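Local atomic coordinates of type VI secretion system-associated protein TagF (Pseudomonas aeruginosa PAO1, PDB entry 2QNU), a protein that probably acts as an accessory, regulatory component of the type VI secretion system, its molecular mechanism being unsettled. Residues P78-D81 with R85-P88; L120-P125 with E130-A135. All blocks are in the same frame, centred on the assembly; numbering follows the deposited sequence.

Both contacts lie on the same side of the chain's centre, their own centres 14 Å apart and their nearest atoms about 5 Å apart without touching. In contact 1, 78-81 pairs with 85-88 in the loop that joins strands 71-77 and 89-95, neighbours in the antiparallel beta sheet. Contact 2 follows in the chain, where the turn after helix 110-121 meets helix 129-137. The beta sheet ties them together: Met77 and Leu89, the residues next to Pro78 and Pro88, both touch Thr122 of contact 2. Contact 1 is mainly backbone bonds and a salt bridge, contact 2 apolar. All four segments belong to the TagF N-terminal family region; no ligand or catalytic site is identified in this structure to relate them to.

Contact 1. Residues P78-D81 with R85-P88; sequences PSID and RYFP
Ile80 and Tyr86 form a non-hydrogen-bonded antiparallel pair, flanked by two backbone bonds. Asp81 N gives a hydrogen bond to Arg85 O at 3.0 Å, nearly in line with the carbonyl. The other, Phe87 N to Ser79 O, is 3.2 Å long, and its donor stands above the carbonyl plane. Tyr52 OH also bonds to Ser79 O.

Charged and polar groups close the far end. Asp81 OD1 takes Arg85 N at 2.9 Å from above the carboxylate plane, while OD2 forms a salt bridge with Arg85 NE at 2.6 Å on its syn side. NH2 adds a weak bond to OD2. The Arg85 chain bends at chi3 (-57°), curling the guanidinium edge back to the carboxylate, whose plane is turned 55° from its own.

Apolar contact comes from Ile80 and Tyr86, lying alongside and pointing the same way, with Ile80 CD1 3.6 Å from Tyr86 CE1. Tyr86 also packs on Trp48 and Leu49 of helix 48-53, whereas Phe87 meets helix 23-44.

The whole is the outer end of a beta hairpin: a single bridge beyond strands 71-77 and 89-95, fastened beside its connecting loop by an aspartate-arginine pair.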
ATOM      1  N   PRO B  78      -6.314  27.153  -2.888  1.00 37.86           N
ATOM      2  CA  PRO B  78      -5.831  28.417  -3.473  1.00 37.56           C
ATOM      3  C   PRO B  78      -6.395  29.636  -2.725  1.00 36.96           C
ATOM      4  O   PRO B  78      -7.569  29.643  -2.349  1.00 38.39           O
ATOM      5  CB  PRO B  78      -6.357  28.390  -4.918  1.00 37.82           C
ATOM      6  CG  PRO B  78      -6.646  26.950  -5.177  1.00 41.01           C
ATOM      7  CD  PRO B  78      -6.973  26.289  -3.889  1.00 38.25           C
ATOM      8  N   SER B  79      -5.555  30.624  -2.473  1.00 36.43           N
ATOM      9  CA  SER B  79      -5.931  31.765  -1.646  1.00 36.07           C
ATOM     10  C   SER B  79      -5.199  33.025  -2.077  1.00 36.43           C
ATOM     11  O   SER B  79      -4.462  33.051  -3.096  1.00 34.66           O
ATOM     12  CB  SER B  79      -5.681  31.445  -0.172  1.00 36.25           C
ATOM     13  OG  SER B  79      -6.324  32.398   0.688  1.00 32.48           O
ATOM     14  N   ILE B  80      -5.378  34.058  -1.280  1.00 36.62           N
ATOM     15  CA  ILE B  80      -4.948  35.402  -1.637  1.00 38.97           C
ATOM     16  C   ILE B  80      -4.894  36.264  -0.387  1.00 38.70           C
ATOM     17  O   ILE B  80      -5.614  35.987   0.577  1.00 39.66           O
ATOM     18  CB  ILE B  80      -5.953  36.023  -2.657  1.00 39.16           C
ATOM     19  CG1 ILE B  80      -5.363  37.241  -3.375  1.00 41.40           C
ATOM     20  CG2 ILE B  80      -7.228  36.450  -1.969  1.00 39.98           C
ATOM     21  CD1 ILE B  80      -6.358  37.916  -4.331  1.00 39.81           C
ATOM     22  N   ASP B  81      -4.017  37.249  -0.371  1.00 38.80           N
ATOM     23  CA  ASP B  81      -3.890  38.119   0.800  1.00 40.94           C
ATOM     24  C   ASP B  81      -4.716  39.378   0.557  1.00 41.01           C
ATOM     25  O   ASP B  81      -5.312  39.542  -0.506  1.00 39.96           O
ATOM     26  CB  ASP B  81      -2.427  38.450   1.159  1.00 40.52           C
ATOM     27  CG  ASP B  81      -1.667  39.287   0.044  1.00 43.81           C
ATOM     28  OD1 ASP B  81      -2.329  40.034  -0.724  1.00 49.39           O
ATOM     29  OD2 ASP B  81      -0.403  39.212  -0.024  1.00 43.49           O
ATOM     30  N   ARG B  85      -2.135  39.550  -3.599  1.00 44.97           N
ATOM     31  CA  ARG B  85      -1.076  38.604  -3.961  1.00 43.51           C
ATOM     32  C   ARG B  85      -1.535  37.167  -3.691  1.00 42.78           C
ATOM     33  O   ARG B  85      -2.278  36.926  -2.732  1.00 42.98           O
ATOM     34  CB  ARG B  85       0.192  38.979  -3.212  1.00 43.94           C
ATOM     35  CG  ARG B  85       0.566  40.439  -3.459  1.00 43.87           C
ATOM     36  CD  ARG B  85       1.613  41.005  -2.503  1.00 44.09           C
ATOM     37  NE  ARG B  85       1.235  40.894  -1.098  1.00 43.74           N
ATOM     38  CZ  ARG B  85       1.960  41.384  -0.100  1.00 46.19           C
ATOM     39  NH1 ARG B  85       3.071  42.079  -0.328  1.00 49.03           N
ATOM     40  NH2 ARG B  85       1.580  41.185   1.144  1.00 46.20           N
ATOM     41  N   TYR B  86      -1.149  36.236  -4.570  1.00 41.43           N
ATOM     42  CA  TYR B  86      -1.601  34.829  -4.520  1.00 40.67           C
ATOM     43  C   TYR B  86      -0.692  33.871  -3.725  1.00 40.74           C
ATOM     44  O   TYR B  86       0.506  33.786  -3.979  1.00 40.17           O
ATOM     45  CB  TYR B  86      -1.798  34.325  -5.954  1.00 41.64           C
ATOM     46  CG  TYR B  86      -2.811  35.160  -6.678  1.00 42.60           C
ATOM     47  CD1 TYR B  86      -4.157  35.050  -6.339  1.00 41.09           C
ATOM     48  CD2 TYR B  86      -2.428  36.110  -7.654  1.00 43.88           C
ATOM     49  CE1 TYR B  86      -5.113  35.812  -6.944  1.00 44.31           C
ATOM     50  CE2 TYR B  86      -3.372  36.887  -8.269  1.00 44.02           C
ATOM     51  CZ  TYR B  86      -4.728  36.735  -7.909  1.00 46.57           C
ATOM     52  OH  TYR B  86      -5.736  37.474  -8.466  1.00 43.08           O
ATOM     53  N   PHE B  87      -1.266  33.150  -2.752  1.00 38.95           N
ATOM     54  CA  PHE B  87      -0.603  32.038  -2.100  1.00 37.82           C
ATOM     55  C   PHE B  87      -1.619  31.134  -1.453  1.00 37.24           C
ATOM     56  O   PHE B  87      -2.601  31.625  -0.906  1.00 37.79           O
ATOM     57  CB  PHE B  87       0.347  32.537  -1.015  1.00 37.56           C
ATOM     58  CG  PHE B  87       1.420  31.597  -0.710  1.00 39.45           C
ATOM     59  CD1 PHE B  87       2.549  31.508  -1.553  1.00 39.20           C
ATOM     60  CD2 PHE B  87       1.348  30.745   0.428  1.00 38.80           C
ATOM     61  CE1 PHE B  87       3.557  30.632  -1.252  1.00 38.17           C
ATOM     62  CE2 PHE B  87       2.368  29.888   0.716  1.00 38.66           C
ATOM     63  CZ  PHE B  87       3.463  29.821  -0.128  1.00 39.11           C
ATOM     64  N   PRO B  88      -1.428  29.793  -1.528  1.00 36.34           N
ATOM     65  CA  PRO B  88      -2.414  28.915  -0.895  1.00 35.55           C
ATOM     66  C   PRO B  88      -2.576  29.115   0.600  1.00 33.54           C
ATOM     67  O   PRO B  88      -1.734  29.677   1.256  1.00 31.56           O
ATOM     68  CB  PRO B  88      -1.860  27.516  -1.174  1.00 35.21           C
ATOM     69  CG  PRO B  88      -1.143  27.648  -2.401  1.00 36.61           C
ATOM     70  CD  PRO B  88      -0.482  29.021  -2.345  1.00 36.04           C
TER

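Contact 2. Residues L120-P125 with E130-A135; sequences LSTLEP and EAFEQA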
ATOM      1  N   LEU B 120     -13.078  27.393   3.367  1.00 35.47           N
ATOM      2  CA  LEU B 120     -14.083  28.028   2.471  1.00 37.34           C
ATOM      3  C   LEU B 120     -14.631  29.306   3.144  1.00 37.41           C
ATOM      4  O   LEU B 120     -14.720  30.343   2.510  1.00 40.51           O
ATOM      5  CB  LEU B 120     -15.184  27.034   2.086  1.00 36.33           C
ATOM      6  CG  LEU B 120     -14.627  25.979   1.143  1.00 38.28           C
ATOM      7  CD1 LEU B 120     -15.468  24.731   1.165  1.00 41.43           C
ATOM      8  CD2 LEU B 120     -14.391  26.412  -0.282  1.00 41.65           C
ATOM      9  N   SER B 121     -14.853  29.250   4.451  1.00 38.04           N
ATOM     10  CA  SER B 121     -15.332  30.378   5.212  1.00 38.32           C
ATOM     11  C   SER B 121     -14.515  31.636   4.998  1.00 39.36           C
ATOM     12  O   SER B 121     -15.047  32.758   5.134  1.00 38.34           O
ATOM     13  CB  SER B 121     -15.433  30.031   6.720  1.00 38.35           C
ATOM     14  OG  SER B 121     -14.167  30.134   7.377  1.00 35.38           O
ATOM     15  N   THR B 122     -13.225  31.495   4.672  1.00 39.84           N
ATOM     16  CA  THR B 122     -12.351  32.680   4.536  1.00 41.41           C
ATOM     17  C   THR B 122     -12.547  33.385   3.201  1.00 42.47           C
ATOM     18  O   THR B 122     -11.957  34.430   2.969  1.00 44.72           O
ATOM     19  CB  THR B 122     -10.782  32.350   4.679  1.00 40.43           C
ATOM     20  OG1 THR B 122     -10.346  31.563   3.566  1.00 38.43           O
ATOM     21  CG2 THR B 122     -10.513  31.631   5.989  1.00 39.78           C
ATOM     22  N   LEU B 123     -13.300  32.791   2.297  1.00 44.45           N
ATOM     23  CA  LEU B 123     -13.547  33.451   1.002  1.00 46.66           C
ATOM     24  C   LEU B 123     -14.750  34.397   1.090  1.00 49.00           C
ATOM     25  O   LEU B 123     -14.957  35.210   0.195  1.00 48.84           O
ATOM     26  CB  LEU B 123     -13.851  32.424  -0.065  1.00 46.58           C
ATOM     27  CG  LEU B 123     -12.801  31.391  -0.401  1.00 46.61           C
ATOM     28  CD1 LEU B 123     -13.474  30.310  -1.176  1.00 45.63           C
ATOM     29  CD2 LEU B 123     -11.652  31.990  -1.230  1.00 49.17           C
ATOM     30  N   GLU B 124     -15.543  34.254   2.152  1.00 50.67           N
ATOM     31  CA  GLU B 124     -16.763  35.047   2.369  1.00 52.83           C
ATOM     32  C   GLU B 124     -16.352  36.499   2.684  1.00 54.39           C
ATOM     33  O   GLU B 124     -15.570  36.737   3.606  1.00 52.87           O
ATOM     34  CB  GLU B 124     -17.621  34.402   3.497  1.00 53.33           C
ATOM     35  CG  GLU B 124     -18.128  32.941   3.100  1.00 56.31           C
ATOM     36  CD  GLU B 124     -18.679  32.004   4.261  1.00 57.69           C
ATOM     37  OE1 GLU B 124     -19.100  32.500   5.350  1.00 59.65           O
ATOM     38  OE2 GLU B 124     -18.697  30.722   4.050  1.00 59.71           O
ATOM     39  N   PRO B 125     -16.783  37.473   1.831  1.00 57.34           N
ATOM     40  CA  PRO B 125     -16.842  38.823   2.382  1.00 58.50           C
ATOM     41  C   PRO B 125     -18.063  38.870   3.311  1.00 59.60           C
ATOM     42  O   PRO B 125     -19.227  38.673   2.864  1.00 60.90           O
ATOM     43  CB  PRO B 125     -16.978  39.730   1.143  1.00 58.47           C
ATOM     44  CG  PRO B 125     -17.640  38.883   0.142  1.00 58.19           C
ATOM     45  CD  PRO B 125     -17.167  37.461   0.403  1.00 57.10           C
ATOM     46  N   GLU B 130     -10.259  36.453  13.115  1.00 43.21           N
ATOM     47  CA  GLU B 130     -10.246  35.972  14.519  1.00 43.94           C
ATOM     48  C   GLU B 130     -11.062  34.686  14.681  1.00 42.20           C
ATOM     49  O   GLU B 130     -10.653  33.789  15.414  1.00 43.37           O
ATOM     50  CB  GLU B 130     -10.796  37.010  15.535  1.00 43.86           C
ATOM     51  CG  GLU B 130     -10.421  38.486  15.380  1.00 47.43           C
ATOM     52  CD  GLU B 130     -11.452  39.479  16.087  1.00 48.50           C
ATOM     53  OE1 GLU B 130     -12.044  40.360  15.385  1.00 54.87           O
ATOM     54  OE2 GLU B 130     -11.686  39.396  17.331  1.00 53.53           O
ATOM     55  N   ALA B 131     -12.210  34.597  14.007  1.00 41.15           N
ATOM     56  CA  ALA B 131     -13.096  33.411  14.093  1.00 40.66           C
ATOM     57  C   ALA B 131     -12.513  32.150  13.410  1.00 40.24           C
ATOM     58  O   ALA B 131     -12.579  30.995  13.935  1.00 41.07           O
ATOM     59  CB  ALA B 131     -14.469  33.758  13.490  1.00 40.93           C
ATOM     60  N   PHE B 132     -11.932  32.359  12.237  1.00 37.73           N
ATOM     61  CA  PHE B 132     -11.160  31.299  11.576  1.00 38.00           C
ATOM     62  C   PHE B 132     -10.049  30.739  12.477  1.00 36.83           C
ATOM     63  O   PHE B 132     -10.002  29.534  12.688  1.00 34.33           O
ATOM     64  CB  PHE B 132     -10.553  31.823  10.295  1.00 37.27           C
ATOM     65  CG  PHE B 132      -9.609  30.869   9.634  1.00 35.47           C
ATOM     66  CD1 PHE B 132      -8.251  31.129   9.611  1.00 35.20           C
ATOM     67  CD2 PHE B 132     -10.083  29.721   9.028  1.00 35.56           C
ATOM     68  CE1 PHE B 132      -7.391  30.274   8.974  1.00 33.29           C
ATOM     69  CE2 PHE B 132      -9.206  28.842   8.415  1.00 35.70           C
ATOM     70  CZ  PHE B 132      -7.857  29.104   8.420  1.00 34.39           C
ATOM     71  N   GLU B 133      -9.217  31.619  13.038  1.00 37.63           N
ATOM     72  CA  GLU B 133      -8.086  31.188  13.884  1.00 39.80           C
ATOM     73  C   GLU B 133      -8.580  30.404  15.077  1.00 39.63           C
ATOM     74  O   GLU B 133      -8.067  29.341  15.372  1.00 40.22           O
ATOM     75  CB  GLU B 133      -7.279  32.380  14.363  1.00 39.95           C
ATOM     76  CG  GLU B 133      -6.537  33.120  13.227  1.00 42.93           C
ATOM     77  CD  GLU B 133      -5.864  34.436  13.691  1.00 45.15           C
ATOM     78  OE1 GLU B 133      -6.302  35.042  14.723  1.00 50.32           O
ATOM     79  OE2 GLU B 133      -4.915  34.866  12.966  1.00 54.67           O
ATOM     80  N   GLN B 134      -9.601  30.944  15.731  1.00 41.01           N
ATOM     81  CA  GLN B 134     -10.298  30.292  16.858  1.00 41.58           C
ATOM     82  C   GLN B 134     -10.826  28.950  16.481  1.00 40.93           C
ATOM     83  O   GLN B 134     -10.594  27.986  17.173  1.00 40.95           O
ATOM     84  CB  GLN B 134     -11.438  31.173  17.375  1.00 41.78           C
ATOM     85  CG  GLN B 134     -10.923  32.316  18.267  1.00 45.15           C
ATOM     86  CD  GLN B 134     -11.945  33.449  18.508  1.00 46.15           C
ATOM     87  OE1 GLN B 134     -13.131  33.334  18.150  1.00 53.65           O
ATOM     88  NE2 GLN B 134     -11.486  34.547  19.133  1.00 48.50           N
ATOM     89  N   ALA B 135     -11.532  28.867  15.364  1.00 41.77           N
ATOM     90  CA  ALA B 135     -12.041  27.576  14.891  1.00 41.76           C
ATOM     91  C   ALA B 135     -10.925  26.548  14.640  1.00 41.85           C
ATOM     92  O   ALA B 135     -11.054  25.404  15.049  1.00 41.80           O
ATOM     93  CB  ALA B 135     -12.917  27.755  13.636  1.00 41.36           C
TER
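Thr122, which touches Phe132 across the contact, lies in a turn closed by the hydrogen bond from Leu123 N to Leu120 O, 2.8 Å long. A type I beta turn from Ser121 to Glu124 overlaps it, with only a weak bond from Glu124 N to Ser121 O, and leads the chain away from helix 110-121.

The touch itself is a CH-pi contact. Thr122 CG2 stands over one face of the Phe132 ring, 3.9 Å from its centroid and 21° off the ring normal. It is displaced toward the rim, so its nearest ring atom is Phe132 CD2, at 3.6 Å. The side chains cross at a slant rather than running alongside. On Thr122, chi1 of 68° puts the methyl opposite the carbonyl carbon and turns OG1 back into its own helix end, where it is hydrogen-bonded to Leu119 O. Ser121 adds a looser approach: its OG comes within 4.4 Å of Phe132 CD2, obliquely to the ring, and bonds to Leu118 O.

Phe132 belongs to helix 129-137, where the 2.8 Å bond from Ala135 N to Ala131 O spans its position. With CG anti to the backbone N (chi1 173°), the ring extends from the helix toward the turn. Both side chains pack on the beta sheet: Phe132 meets Phe6 edge-to-face and touches Val91, while Thr122 reaches Met77 and Leu89. Leu10 touches both.

No hydrogen bond joins the two segments. Both hydroxyls bond to carbonyls of the preceding helical turn, and for Thr122 this is consistent with the methyl being the group turned to the buried ring. What passes directly between the segments is therefore small and apolar: dispersion and burial, with the weak directionality of a CH-pi contact, within the packing both share with the beta sheet and Leu10.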